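PDB 6H0C: putative diflavin flavoprotein A 3 from Synechocystis sp., which probably passes electrons from NADH to oxygen, reducing it to water, and is represented here by its flavodiiron core, a metallo-beta-lactamase-like domain followed by a flavodoxin-like domain. Local coordinates for residues A[134-139]-A[144-149]; A[41-44]-A[50-53]; A[357-362]-A[371-376]; A[310-315]-A[326-331]; A[186-191]-A[237-242]. One frame throughout, in Å; residues are numbered along the deposited sequence.

The five contacts fall into the two domains of a flavodiiron core. Contacts 1 and 2 are hairpins of the two facing sheets of the metallo-beta-lactamase-like domain; their centres lie about 13 Å apart and they touch, with Leu138 CD1 3.7 Å from Ile44 CG2. The centre of contact 5 lies about 24 Å from that of contact 2. Contacts 3 and 4 belong to the flavodoxin-like domain, centres about 11 Å apart, and meet through Phe362, whose CZ is 3.6 Å from Phe312 CD2. The centres of contacts 1 and 3 are about 44 Å apart, on opposite sides of the chain's centre. In this family the first domain holds the diiron site, the second FMN; no contact here includes either.

Contact 1 (A[134-139]-A[144-149])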
# COMPACT_ATOMS: atom_id res chain seq x y z
N ASP A 134 18.44 8.17 -9.09
CA ASP A 134 18.94 7.33 -10.18
C ASP A 134 18.15 7.64 -11.45
O ASP A 134 17.02 8.13 -11.38
CB ASP A 134 18.81 5.84 -9.86
CG ASP A 134 19.94 5.32 -9.01
OD1 ASP A 134 20.94 6.05 -8.83
OD2 ASP A 134 19.83 4.18 -8.52
N HIS A 135 18.75 7.34 -12.60
CA HIS A 135 18.11 7.62 -13.88
C HIS A 135 18.07 6.39 -14.78
O HIS A 135 18.88 5.47 -14.65
CB HIS A 135 18.84 8.76 -14.61
CG HIS A 135 18.99 10.00 -13.79
ND1 HIS A 135 17.92 10.82 -13.47
CD2 HIS A 135 20.08 10.57 -13.22
CE1 HIS A 135 18.35 11.83 -12.74
NE2 HIS A 135 19.65 11.70 -12.57
N LEU A 136 17.12 6.39 -15.71
CA LEU A 136 17.03 5.39 -16.76
C LEU A 136 16.56 6.09 -18.03
O LEU A 136 15.45 6.65 -18.09
CB LEU A 136 16.09 4.25 -16.36
CG LEU A 136 16.03 3.07 -17.33
CD1 LEU A 136 17.33 2.28 -17.27
CD2 LEU A 136 14.83 2.18 -17.03
N ASP A 137 17.40 6.08 -19.06
CA ASP A 137 17.12 6.84 -20.27
C ASP A 137 16.48 5.93 -21.31
O ASP A 137 17.10 4.96 -21.75
CB ASP A 137 18.41 7.48 -20.79
CG ASP A 137 18.20 8.37 -21.99
OD1 ASP A 137 17.04 8.64 -22.36
OD2 ASP A 137 19.21 8.81 -22.57
N LEU A 138 15.23 6.23 -21.67
CA LEU A 138 14.52 5.45 -22.69
C LEU A 138 14.71 6.05 -24.08
O LEU A 138 14.18 5.55 -25.06
CB LEU A 138 13.02 5.38 -22.37
CG LEU A 138 12.66 4.80 -21.00
CD1 LEU A 138 11.14 4.70 -20.81
CD2 LEU A 138 13.33 3.45 -20.79
N GLY A 139 15.48 7.14 -24.14
CA GLY A 139 15.68 7.86 -25.39
C GLY A 139 14.59 8.88 -25.62
O GLY A 139 13.56 8.87 -24.93
N LEU A 144 14.13 9.02 -17.24
CA LEU A 144 13.39 8.83 -16.01
C LEU A 144 14.27 9.07 -14.79
O LEU A 144 15.45 8.71 -14.77
CB LEU A 144 12.81 7.41 -15.96
CG LEU A 144 12.05 6.96 -17.21
CD1 LEU A 144 11.55 5.52 -17.02
CD2 LEU A 144 10.90 7.92 -17.54
N THR A 145 13.69 9.70 -13.77
CA THR A 145 14.32 9.81 -12.46
C THR A 145 13.47 9.06 -11.43
O THR A 145 12.24 9.15 -11.43
CB THR A 145 14.49 11.28 -12.03
OG1 THR A 145 15.42 11.92 -12.91
CG2 THR A 145 15.04 11.37 -10.61
N PHE A 146 14.12 8.30 -10.55
CA PHE A 146 13.37 7.49 -9.59
C PHE A 146 13.38 8.08 -8.18
O PHE A 146 14.37 8.66 -7.74
CB PHE A 146 13.91 6.06 -9.60
CG PHE A 146 13.76 5.38 -10.93
CD1 PHE A 146 14.80 5.40 -11.85
CD2 PHE A 146 12.56 4.79 -11.28
CE1 PHE A 146 14.64 4.80 -13.10
CE2 PHE A 146 12.40 4.19 -12.52
CZ PHE A 146 13.44 4.19 -13.43
N ILE A 147 12.26 7.93 -7.49
CA ILE A 147 12.09 8.42 -6.13
C ILE A 147 11.45 7.36 -5.23
O ILE A 147 10.23 7.16 -5.28
CB ILE A 147 11.18 9.68 -6.06
CG1 ILE A 147 11.60 10.73 -7.10
CG2 ILE A 147 11.17 10.25 -4.64
CD1 ILE A 147 10.82 10.69 -8.38
N PRO A 148 12.28 6.66 -4.41
CA PRO A 148 11.72 5.74 -3.41
C PRO A 148 10.76 6.46 -2.44
O PRO A 148 11.08 7.53 -1.93
CB PRO A 148 12.97 5.22 -2.68
CG PRO A 148 14.07 5.34 -3.69
CD PRO A 148 13.75 6.62 -4.45
N THR A 149 9.59 5.88 -2.20
CA THR A 149 8.64 6.51 -1.29
C THR A 149 8.04 5.45 -0.37
O THR A 149 6.85 5.16 -0.42
CB THR A 149 7.53 7.25 -2.05
OG1 THR A 149 6.92 6.37 -3.00
CG2 THR A 149 8.09 8.46 -2.79
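An imidazole lies beside a threonine hydroxyl across the non-hydrogen-bonded pair His135-Thr145: His135 ND1 is 2.8 Å from Thr145 OG1, but the N-H to acceptor angle of only 119° makes this a weak hydrogen bond. The two side chains run side by side in the same direction, and OG1 sits at the ring edge, in its plane. On His135 the CG stands beside the backbone N (chi1 -53°), which places the ring, and chi2 of -71° turns ND1 toward the threonine. The backbone supplies firmer links. Leu136 and Leu144 form a hydrogen-bonded pair, with Leu136 N 3.0 Å from Leu144 O and Leu144 N 2.8 Å from Leu136 O, while Phe146 N donates to Asp134 O at 3.0 Å. This is the antiparallel hairpin of strands 135-137 and 143-148, at the margin of the five-stranded sheet in the metallo-beta-lactamase-like domain. Strand 158-162 flanks 143-148 on its far side. Leu136, Leu144 and Phe146 line the inner face, toward Tyr78 and Ile80 of the other sheet. There Leu136 CB meets the edge of the Phe146 ring in its plane, 3.6 Å from CE1. Beyond the strand, Leu138 CD1 reaches Leu144 CD1 at 3.9 Å. An Asx turn ends the segment, Gly139 N lying 2.8 Å from Asp137 OD1 and meeting it from above the carboxylate plane.

Contact 2 (A[41-44]-A[50-53]); sequences SYLI and ALFD
Strands 41-44 and 50-52 run antiparallel, their axes 4.6 Å apart at closest approach and 165° between directions, with hydrogen-bonded pairs Tyr42-Phe52 and Ile44-Ala50 enclosing the non-hydrogen-bonded pair Leu43-Leu51. The shortest backbone bond, Phe52 N to Tyr42 O at 2.7 Å, is nearly straight (170°) and lies in the carbonyl plane. One further bond comes from a side chain: Ser41 OG donates to Asp53 O at 2.8 Å from above that carbonyl's plane, joining the strands where 50-52 ends. Tyr42, Ile44, Ala50 and Phe52 share one face. With its CG beside the backbone N (chi1 -67°), Phe52 lays its ring edge along the neighbouring strand, CD2 3.9 Å from Tyr42 CB and CE2 3.7 Å from Ile44 CD1. On the other face Leu43 CD1 approaches Leu51 CB at 4.2 Å. This hairpin belongs to the seven-stranded sheet of the metallo-beta-lactamase-like domain, between strands 14-21 and 78-80. Phe169 of the opposing sheet stacks on Phe52 and meets Tyr42 edge-to-face, while Phe63 and Leu67 of helix 60-70 pack on Leu51 across the other face.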
# COMPACT_ATOMS: atom_id res chain seq x y z
N SER A 41 -1.63 0.31 -15.76
CA SER A 41 -0.29 0.03 -16.28
C SER A 41 0.07 1.06 -17.34
O SER A 41 -0.81 1.53 -18.05
CB SER A 41 -0.21 -1.38 -16.88
OG SER A 41 -0.85 -2.33 -16.05
N TYR A 42 1.35 1.39 -17.46
CA TYR A 42 1.77 2.42 -18.42
C TYR A 42 2.89 1.92 -19.32
O TYR A 42 3.81 1.22 -18.89
CB TYR A 42 2.22 3.68 -17.67
CG TYR A 42 1.15 4.24 -16.76
CD1 TYR A 42 1.04 3.81 -15.44
CD2 TYR A 42 0.22 5.17 -17.22
CE1 TYR A 42 0.06 4.30 -14.59
CE2 TYR A 42 -0.77 5.68 -16.38
CZ TYR A 42 -0.84 5.24 -15.07
OH TYR A 42 -1.81 5.73 -14.22
N LEU A 43 2.80 2.29 -20.59
CA LEU A 43 3.82 1.92 -21.57
C LEU A 43 4.47 3.17 -22.16
O LEU A 43 3.79 4.00 -22.77
CB LEU A 43 3.20 1.07 -22.66
CG LEU A 43 4.16 0.48 -23.68
CD1 LEU A 43 5.06 -0.54 -23.01
CD2 LEU A 43 3.37 -0.15 -24.80
N ILE A 44 5.77 3.31 -21.94
CA ILE A 44 6.56 4.29 -22.67
C ILE A 44 7.35 3.57 -23.74
O ILE A 44 8.18 2.71 -23.45
CB ILE A 44 7.53 5.07 -21.77
CG1 ILE A 44 6.79 5.74 -20.61
CG2 ILE A 44 8.26 6.13 -22.59
CD1 ILE A 44 7.72 6.47 -19.65
N ALA A 50 9.44 0.56 -22.01
CA ALA A 50 9.25 0.26 -20.59
C ALA A 50 7.77 0.10 -20.28
O ALA A 50 6.94 0.89 -20.75
CB ALA A 50 9.85 1.34 -19.71
N LEU A 51 7.46 -0.92 -19.49
CA LEU A 51 6.10 -1.16 -19.02
C LEU A 51 6.06 -0.98 -17.50
O LEU A 51 6.79 -1.66 -16.78
CB LEU A 51 5.63 -2.56 -19.40
CG LEU A 51 4.26 -2.96 -18.85
CD1 LEU A 51 3.17 -2.09 -19.47
CD2 LEU A 51 3.97 -4.43 -19.09
N PHE A 52 5.21 -0.07 -17.03
CA PHE A 52 4.98 0.13 -15.59
C PHE A 52 3.86 -0.76 -15.05
O PHE A 52 2.73 -0.71 -15.56
CB PHE A 52 4.61 1.58 -15.28
CG PHE A 52 5.71 2.59 -15.52
CD1 PHE A 52 6.39 3.16 -14.45
CD2 PHE A 52 6.01 3.02 -16.82
CE1 PHE A 52 7.37 4.12 -14.67
CE2 PHE A 52 6.99 3.98 -17.04
CZ PHE A 52 7.67 4.53 -15.96
N ASP A 53 4.16 -1.54 -14.01
CA ASP A 53 3.12 -2.12 -13.16
C ASP A 53 2.03 -2.93 -13.84
O ASP A 53 0.86 -2.52 -13.86
CB ASP A 53 2.44 -1.00 -12.38
CG ASP A 53 3.40 -0.24 -11.50
OD1 ASP A 53 4.13 -0.91 -10.74
OD2 ASP A 53 3.43 1.01 -11.58

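Contact 3 (A[357-362]-A[371-376])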
# COMPACT_ATOMS: atom_id res chain seq x y z
N MET A 357 -0.32 -16.32 22.53
CA MET A 357 0.97 -15.94 23.10
C MET A 357 1.00 -14.44 23.40
O MET A 357 1.33 -14.02 24.51
CB MET A 357 2.10 -16.33 22.14
CG MET A 357 3.51 -16.07 22.68
SD MET A 357 4.09 -14.38 22.45
CE MET A 357 4.20 -14.27 20.65
N LEU A 358 0.65 -13.63 22.41
CA LEU A 358 0.64 -12.18 22.58
C LEU A 358 -0.34 -11.71 23.67
O LEU A 358 0.01 -10.86 24.51
CB LEU A 358 0.30 -11.50 21.25
CG LEU A 358 1.39 -11.56 20.17
CD1 LEU A 358 0.85 -10.99 18.87
CD2 LEU A 358 2.64 -10.81 20.62
N GLU A 359 -1.55 -12.25 23.66
CA GLU A 359 -2.54 -11.85 24.65
C GLU A 359 -2.01 -12.13 26.06
O GLU A 359 -2.09 -11.28 26.94
CB GLU A 359 -3.86 -12.60 24.40
CG GLU A 359 -4.96 -12.31 25.41
CD GLU A 359 -6.28 -12.96 25.02
OE1 GLU A 359 -6.30 -14.18 24.79
OE2 GLU A 359 -7.30 -12.23 24.94
N ASN A 360 -1.46 -13.32 26.24
CA ASN A 360 -0.91 -13.74 27.52
C ASN A 360 0.25 -12.90 28.00
O ASN A 360 0.34 -12.55 29.18
CB ASN A 360 -0.46 -15.19 27.45
CG ASN A 360 -1.60 -16.15 27.52
OD1 ASN A 360 -2.64 -15.84 28.11
ND2 ASN A 360 -1.43 -17.32 26.93
N LYS A 361 1.17 -12.58 27.08
CA LYS A 361 2.35 -11.82 27.44
C LYS A 361 1.97 -10.40 27.85
O LYS A 361 2.50 -9.86 28.82
CB LYS A 361 3.36 -11.81 26.28
CG LYS A 361 4.39 -12.93 26.37
CD LYS A 361 3.71 -14.25 26.67
CE LYS A 361 4.70 -15.35 27.00
NZ LYS A 361 4.01 -16.68 27.03
N PHE A 362 1.03 -9.80 27.13
CA PHE A 362 0.60 -8.45 27.45
C PHE A 362 -0.22 -8.44 28.74
O PHE A 362 -0.08 -7.52 29.56
CB PHE A 362 -0.17 -7.84 26.28
CG PHE A 362 0.71 -7.47 25.11
CD1 PHE A 362 1.90 -6.78 25.31
CD2 PHE A 362 0.36 -7.83 23.82
CE1 PHE A 362 2.72 -6.45 24.24
CE2 PHE A 362 1.19 -7.51 22.75
CZ PHE A 362 2.36 -6.82 22.96
N PHE A 371 -9.88 -3.59 23.31
CA PHE A 371 -11.00 -4.36 22.78
C PHE A 371 -10.71 -5.82 23.04
O PHE A 371 -9.58 -6.19 23.35
CB PHE A 371 -11.23 -4.10 21.27
CG PHE A 371 -10.00 -4.26 20.41
CD1 PHE A 371 -9.48 -3.18 19.72
CD2 PHE A 371 -9.38 -5.50 20.26
CE1 PHE A 371 -8.36 -3.33 18.91
CE2 PHE A 371 -8.26 -5.65 19.45
CZ PHE A 371 -7.75 -4.56 18.78
N ASP A 372 -11.74 -6.65 22.95
CA ASP A 372 -11.55 -8.08 23.13
C ASP A 372 -10.69 -8.62 21.99
O ASP A 372 -10.89 -8.27 20.83
CB ASP A 372 -12.89 -8.80 23.19
CG ASP A 372 -13.71 -8.41 24.40
OD1 ASP A 372 -13.11 -8.22 25.48
OD2 ASP A 372 -14.95 -8.28 24.28
N THR A 373 -9.72 -9.47 22.33
CA THR A 373 -8.81 -10.05 21.35
C THR A 373 -9.55 -10.62 20.15
O THR A 373 -10.54 -11.33 20.30
CB THR A 373 -7.94 -11.15 21.99
OG1 THR A 373 -7.10 -10.56 22.99
CG2 THR A 373 -7.08 -11.84 20.94
N ILE A 374 -9.07 -10.28 18.96
CA ILE A 374 -9.74 -10.66 17.72
C ILE A 374 -9.10 -11.88 17.07
O ILE A 374 -7.91 -11.86 16.75
CB ILE A 374 -9.72 -9.50 16.72
CG1 ILE A 374 -10.65 -8.38 17.20
CG2 ILE A 374 -10.13 -9.97 15.34
CD1 ILE A 374 -10.45 -7.09 16.43
N ARG A 375 -9.89 -12.92 16.89
CA ARG A 375 -9.44 -14.14 16.22
C ARG A 375 -10.29 -14.41 14.97
O ARG A 375 -11.48 -14.70 15.08
CB ARG A 375 -9.50 -15.32 17.18
CG ARG A 375 -8.55 -15.20 18.36
CD ARG A 375 -8.71 -16.34 19.35
NE ARG A 375 -7.66 -16.34 20.37
CZ ARG A 375 -7.74 -15.69 21.53
NH1 ARG A 375 -8.82 -14.99 21.82
NH2 ARG A 375 -6.73 -15.75 22.39
N VAL A 376 -9.68 -14.29 13.80
CA VAL A 376 -10.38 -14.52 12.54
C VAL A 376 -9.89 -15.78 11.85
O VAL A 376 -8.74 -15.85 11.41
CB VAL A 376 -10.19 -13.35 11.57
CG1 VAL A 376 -10.92 -13.64 10.26
CG2 VAL A 376 -10.70 -12.06 12.20
O HOH W 1 -9.50 -9.93 25.56
O HOH W 2 -9.44 -13.59 24.26
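The guanidinium of Arg375 presents its edge to Glu359: OE1 lies in the guanidinium plane and receives NH2 at 2.9 Å with an N-H to acceptor angle of 161°, a salt bridge. The contact ties helix 353-364 to the outermost strand 368-377 in a beta-alpha-beta unit of the flavodoxin-like fold, at the protein surface. Water 2 occupies the same guanidinium plane at the edge. One face is covered near its rim by the methyl CG2 of Thr373, 3.6 Å above the plane. The carboxylate is turned 51° from the guanidinium, so the pair does not form a coplanar, two-pronged bridge, and NH2 comes to OE1 from above the carboxylate plane. Glu359 spans the gap with its CG opposite the backbone N (chi1 178°) and the chain extended beyond, which carries the carboxylate to the strand. Its other oxygen, OE2, takes the hydroxyl of Thr373, with OG1 at 2.6 Å and again above the carboxylate plane. Two waters also donate to OE2, making three bonds to this one oxygen. Arg375 NH2 has a second acidic partner in Asp356, just before the helical segment, so two acids of one helix gather round one arginine and probably offset its charge. Water 2 completes a bridge beside the direct salt bridge, 2.6 Å from Glu359 OE2 and 2.9 Å from Arg375 NH1.

Contact 4 (A[310-315]-A[326-331])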
# COMPACT_ATOMS: atom_id res chain seq x y z
N PHE A 310 -1.08 0.68 21.92
CA PHE A 310 -0.48 -0.10 20.84
C PHE A 310 -1.30 -1.36 20.60
O PHE A 310 -1.97 -1.87 21.51
CB PHE A 310 0.98 -0.47 21.15
CG PHE A 310 1.16 -1.32 22.40
CD1 PHE A 310 1.12 -2.70 22.32
CD2 PHE A 310 1.37 -0.73 23.64
CE1 PHE A 310 1.28 -3.47 23.45
CE2 PHE A 310 1.54 -1.51 24.77
CZ PHE A 310 1.49 -2.88 24.68
N ILE A 311 -1.23 -1.87 19.38
CA ILE A 311 -1.99 -3.04 18.95
C ILE A 311 -1.08 -3.97 18.15
O ILE A 311 -0.40 -3.50 17.24
CB ILE A 311 -3.20 -2.64 18.10
CG1 ILE A 311 -4.10 -1.66 18.87
CG2 ILE A 311 -3.97 -3.87 17.64
CD1 ILE A 311 -5.32 -1.16 18.08
N PHE A 312 -1.07 -5.26 18.48
CA PHE A 312 -0.30 -6.25 17.72
C PHE A 312 -1.22 -7.13 16.87
O PHE A 312 -2.25 -7.62 17.35
CB PHE A 312 0.53 -7.14 18.65
CG PHE A 312 1.93 -6.63 18.94
CD1 PHE A 312 3.05 -7.37 18.57
CD2 PHE A 312 2.13 -5.42 19.61
CE1 PHE A 312 4.33 -6.92 18.86
CE2 PHE A 312 3.41 -4.97 19.89
CZ PHE A 312 4.52 -5.71 19.51
N GLY A 313 -0.83 -7.33 15.61
CA GLY A 313 -1.54 -8.22 14.71
C GLY A 313 -0.58 -9.26 14.17
O GLY A 313 0.49 -8.91 13.64
N SER A 314 -0.92 -10.54 14.29
CA SER A 314 0.02 -11.58 13.89
C SER A 314 -0.67 -12.82 13.34
O SER A 314 -1.69 -13.26 13.88
CB SER A 314 0.90 -11.97 15.10
OG SER A 314 1.80 -13.02 14.77
N PRO A 315 -0.12 -13.39 12.26
CA PRO A 315 -0.50 -14.74 11.85
C PRO A 315 0.21 -15.77 12.72
O PRO A 315 1.02 -15.40 13.59
CB PRO A 315 -0.01 -14.81 10.41
CG PRO A 315 1.24 -13.97 10.43
CD PRO A 315 0.94 -12.83 11.39
N GLN A 326 7.93 -11.47 17.25
CA GLN A 326 8.61 -11.78 18.51
C GLN A 326 9.61 -10.69 18.92
O GLN A 326 9.63 -10.27 20.08
CB GLN A 326 9.31 -13.13 18.43
CG GLN A 326 8.37 -14.31 18.19
CD GLN A 326 9.09 -15.64 18.08
OE1 GLN A 326 10.12 -15.86 18.73
NE2 GLN A 326 8.56 -16.54 17.26
N THR A 327 10.42 -10.22 17.98
CA THR A 327 11.39 -9.18 18.31
C THR A 327 10.69 -7.84 18.58
O THR A 327 11.08 -7.13 19.51
CB THR A 327 12.44 -9.01 17.19
OG1 THR A 327 11.79 -8.65 15.98
CG2 THR A 327 13.21 -10.31 17.00
N ALA A 328 9.66 -7.49 17.81
CA ALA A 328 8.87 -6.28 18.10
C ALA A 328 8.26 -6.34 19.51
O ALA A 328 8.19 -5.33 20.21
CB ALA A 328 7.76 -6.08 17.05
N LEU A 329 7.82 -7.53 19.91
CA LEU A 329 7.24 -7.74 21.23
C LEU A 329 8.25 -7.37 22.33
O LEU A 329 7.89 -6.71 23.31
CB LEU A 329 6.78 -9.19 21.40
CG LEU A 329 6.45 -9.67 22.81
CD1 LEU A 329 5.18 -9.03 23.32
CD2 LEU A 329 6.34 -11.20 22.87
N GLY A 330 9.50 -7.79 22.16
CA GLY A 330 10.54 -7.48 23.12
C GLY A 330 10.79 -5.98 23.24
O GLY A 330 10.92 -5.44 24.35
N ILE A 331 10.86 -5.31 22.10
CA ILE A 331 11.09 -3.87 22.08
C ILE A 331 9.91 -3.16 22.72
O ILE A 331 10.08 -2.20 23.46
CB ILE A 331 11.33 -3.35 20.65
CG1 ILE A 331 12.59 -4.00 20.06
CG2 ILE A 331 11.45 -1.83 20.64
CD1 ILE A 331 12.78 -3.77 18.57
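Helix 323-335 lies over strand 309-313 as the crossover helix of a beta-alpha-beta unit in the flavodoxin-like fold, and the segment 326-331 rests on the strand through one aromatic ring, Phe312. Ala328 is the first to meet it, and points toward the strand: its CB lies 4.0 Å from Phe312 CE1, and its carbonyl C lies in the plane of the ring at the edge. Leu329 follows with a different approach, its CB beside the same corner of the ring, 4.2 Å from CE1. The ring therefore pushes its rim, not a face, into the helix backbone between these two residues; a chi1 of -90° on Phe312 sends the CE1 and CZ end there. No hydrogen bond joins the segments, and the 106 Å² buried between them is almost wholly due to this ring and the two helical residues. Further on, Ile331 touches Ala297 and Ile300 of helix 297-306. Phe362 of helix 353-364 packs edge-to-face against Phe312 and also touches Leu329, so the aromatic ring is shared by two helices on the same side of the parallel sheet. The nearest approach across the contact is to the backbone: Phe312 CE1 stands 3.7 Å from Leu329 N.

Contact 5 (A[186-191]-A[237-242])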
# COMPACT_ATOMS: atom_id res chain seq x y z
N GLU A 186 -11.46 15.07 -15.18
CA GLU A 186 -12.19 16.34 -15.24
C GLU A 186 -13.37 16.30 -14.30
O GLU A 186 -14.13 15.34 -14.28
CB GLU A 186 -12.67 16.67 -16.65
CG GLU A 186 -13.29 18.07 -16.71
CD GLU A 186 -13.32 18.63 -18.12
OE1 GLU A 186 -13.02 19.83 -18.30
OE2 GLU A 186 -13.67 17.86 -19.06
N GLY A 187 -13.51 17.36 -13.51
CA GLY A 187 -14.53 17.41 -12.47
C GLY A 187 -13.91 17.12 -11.13
O GLY A 187 -13.27 16.08 -10.94
N TRP A 188 -14.08 18.03 -10.18
CA TRP A 188 -13.53 17.83 -8.85
C TRP A 188 -14.46 17.03 -7.93
O TRP A 188 -14.05 16.05 -7.32
CB TRP A 188 -13.20 19.17 -8.20
CG TRP A 188 -12.82 18.97 -6.78
CD1 TRP A 188 -13.61 19.16 -5.69
CD2 TRP A 188 -11.58 18.46 -6.28
NE1 TRP A 188 -12.93 18.83 -4.55
CE2 TRP A 188 -11.68 18.39 -4.88
CE3 TRP A 188 -10.38 18.06 -6.89
CZ2 TRP A 188 -10.63 17.95 -4.07
CZ3 TRP A 188 -9.34 17.62 -6.09
CH2 TRP A 188 -9.47 17.57 -4.69
N THR A 189 -15.71 17.47 -7.83
CA THR A 189 -16.63 16.93 -6.84
C THR A 189 -16.93 15.42 -7.00
O THR A 189 -17.02 14.70 -6.01
CB THR A 189 -17.95 17.72 -6.86
OG1 THR A 189 -17.72 19.01 -6.28
CG2 THR A 189 -19.04 17.01 -6.07
N ILE A 190 -17.06 14.94 -8.23
CA ILE A 190 -17.36 13.52 -8.44
C ILE A 190 -16.30 12.58 -7.85
O ILE A 190 -16.61 11.44 -7.53
CB ILE A 190 -17.54 13.18 -9.93
CG1 ILE A 190 -16.31 13.60 -10.72
CG2 ILE A 190 -18.77 13.86 -10.50
CD1 ILE A 190 -16.58 13.70 -12.20
N TYR A 191 -15.06 13.05 -7.71
CA TYR A 191 -13.99 12.20 -7.18
C TYR A 191 -13.59 12.53 -5.74
O TYR A 191 -12.76 11.82 -5.15
CB TYR A 191 -12.73 12.30 -8.06
CG TYR A 191 -12.94 11.86 -9.49
CD1 TYR A 191 -13.17 10.53 -9.81
CD2 TYR A 191 -12.89 12.78 -10.52
CE1 TYR A 191 -13.37 10.14 -11.12
CE2 TYR A 191 -13.08 12.40 -11.83
CZ TYR A 191 -13.32 11.08 -12.12
OH TYR A 191 -13.50 10.70 -13.43
N LEU A 237 -4.95 17.96 -10.02
CA LEU A 237 -3.61 17.76 -9.47
C LEU A 237 -3.29 18.72 -8.32
O LEU A 237 -2.97 18.28 -7.22
CB LEU A 237 -2.56 17.88 -10.58
CG LEU A 237 -1.12 17.46 -10.22
CD1 LEU A 237 -0.33 17.04 -11.45
CD2 LEU A 237 -0.39 18.58 -9.48
N ARG A 238 -3.40 20.02 -8.57
CA ARG A 238 -3.05 20.99 -7.52
C ARG A 238 -3.98 20.89 -6.33
O ARG A 238 -3.53 20.87 -5.18
CB ARG A 238 -3.05 22.42 -8.07
CG ARG A 238 -1.84 22.70 -8.94
CD ARG A 238 -1.80 24.14 -9.41
NE ARG A 238 -0.71 24.36 -10.36
CZ ARG A 238 -0.37 25.55 -10.84
NH1 ARG A 238 -1.04 26.64 -10.46
NH2 ARG A 238 0.63 25.66 -11.70
N GLU A 239 -5.28 20.80 -6.60
CA GLU A 239 -6.25 20.79 -5.53
C GLU A 239 -6.09 19.53 -4.68
O GLU A 239 -6.17 19.59 -3.46
CB GLU A 239 -7.66 20.90 -6.08
CG GLU A 239 -8.71 21.09 -5.02
CD GLU A 239 -10.01 21.62 -5.59
OE1 GLU A 239 -10.89 22.00 -4.78
OE2 GLU A 239 -10.17 21.67 -6.84
N LEU A 240 -5.85 18.40 -5.33
CA LEU A 240 -5.70 17.16 -4.57
C LEU A 240 -4.41 17.21 -3.76
O LEU A 240 -4.37 16.73 -2.62
CB LEU A 240 -5.70 15.93 -5.49
CG LEU A 240 -5.54 14.57 -4.80
CD1 LEU A 240 -6.56 14.37 -3.68
CD2 LEU A 240 -5.61 13.43 -5.81
N THR A 241 -3.37 17.80 -4.33
CA THR A 241 -2.10 17.89 -3.61
C THR A 241 -2.26 18.76 -2.35
O THR A 241 -1.82 18.36 -1.27
CB THR A 241 -0.99 18.44 -4.51
OG1 THR A 241 -0.87 17.60 -5.66
CG2 THR A 241 0.33 18.45 -3.77
N ARG A 242 -2.89 19.92 -2.49
CA ARG A 242 -3.17 20.79 -1.34
C ARG A 242 -4.01 20.07 -0.27
O ARG A 242 -3.77 20.21 0.93
CB ARG A 242 -3.86 22.08 -1.79
CG ARG A 242 -3.05 22.96 -2.75
CD ARG A 242 -3.70 24.35 -2.98
NE ARG A 242 -5.11 24.27 -3.40
CZ ARG A 242 -5.54 24.38 -4.66
NH1 ARG A 242 -4.67 24.57 -5.65
NH2 ARG A 242 -6.84 24.30 -4.94
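The start of helix 237-253 meets the turn leading into helix 189-202 through a stack of a carboxylate on an indole, Glu239 lying over Trp188; segment 186-191 belongs to the zinc metallo-hydrolase region, the metallo-beta-lactamase-like part of the flavodiiron core. The carboxylate and ring planes are only 5° apart. Glu239 CD sits 3.5 Å above the ring system of Trp188, over its centre, so the whole acid group lies flat on one face. Its oxygens spread over different parts of the indole: OE2 is 3.6 Å from Trp188 CD2, while OE1 is 3.7 Å from CE2. The aliphatic part of the side chain joins in, since CG makes a CH-pi contact 3.6 Å from the centroid of the six-membered ring and only 11° off its normal. On both residues CG stands opposite the backbone N (chi1 172° for Trp188), and the Glu239 chain is extended beyond CG, which lays the carboxylate over the indole as the two side chains cross at a slant. No hydrogen bond links the segments; the contact probably owes more to van der Waals forces, and a negative carboxylate over an electron-rich face would probably gain little electrostatically. Arg195 of helix 189-202 touches both Trp188 and Leu240. At the far rim of the six-membered ring, Trp188 CZ3 is 4.1 Å from Leu240 CB.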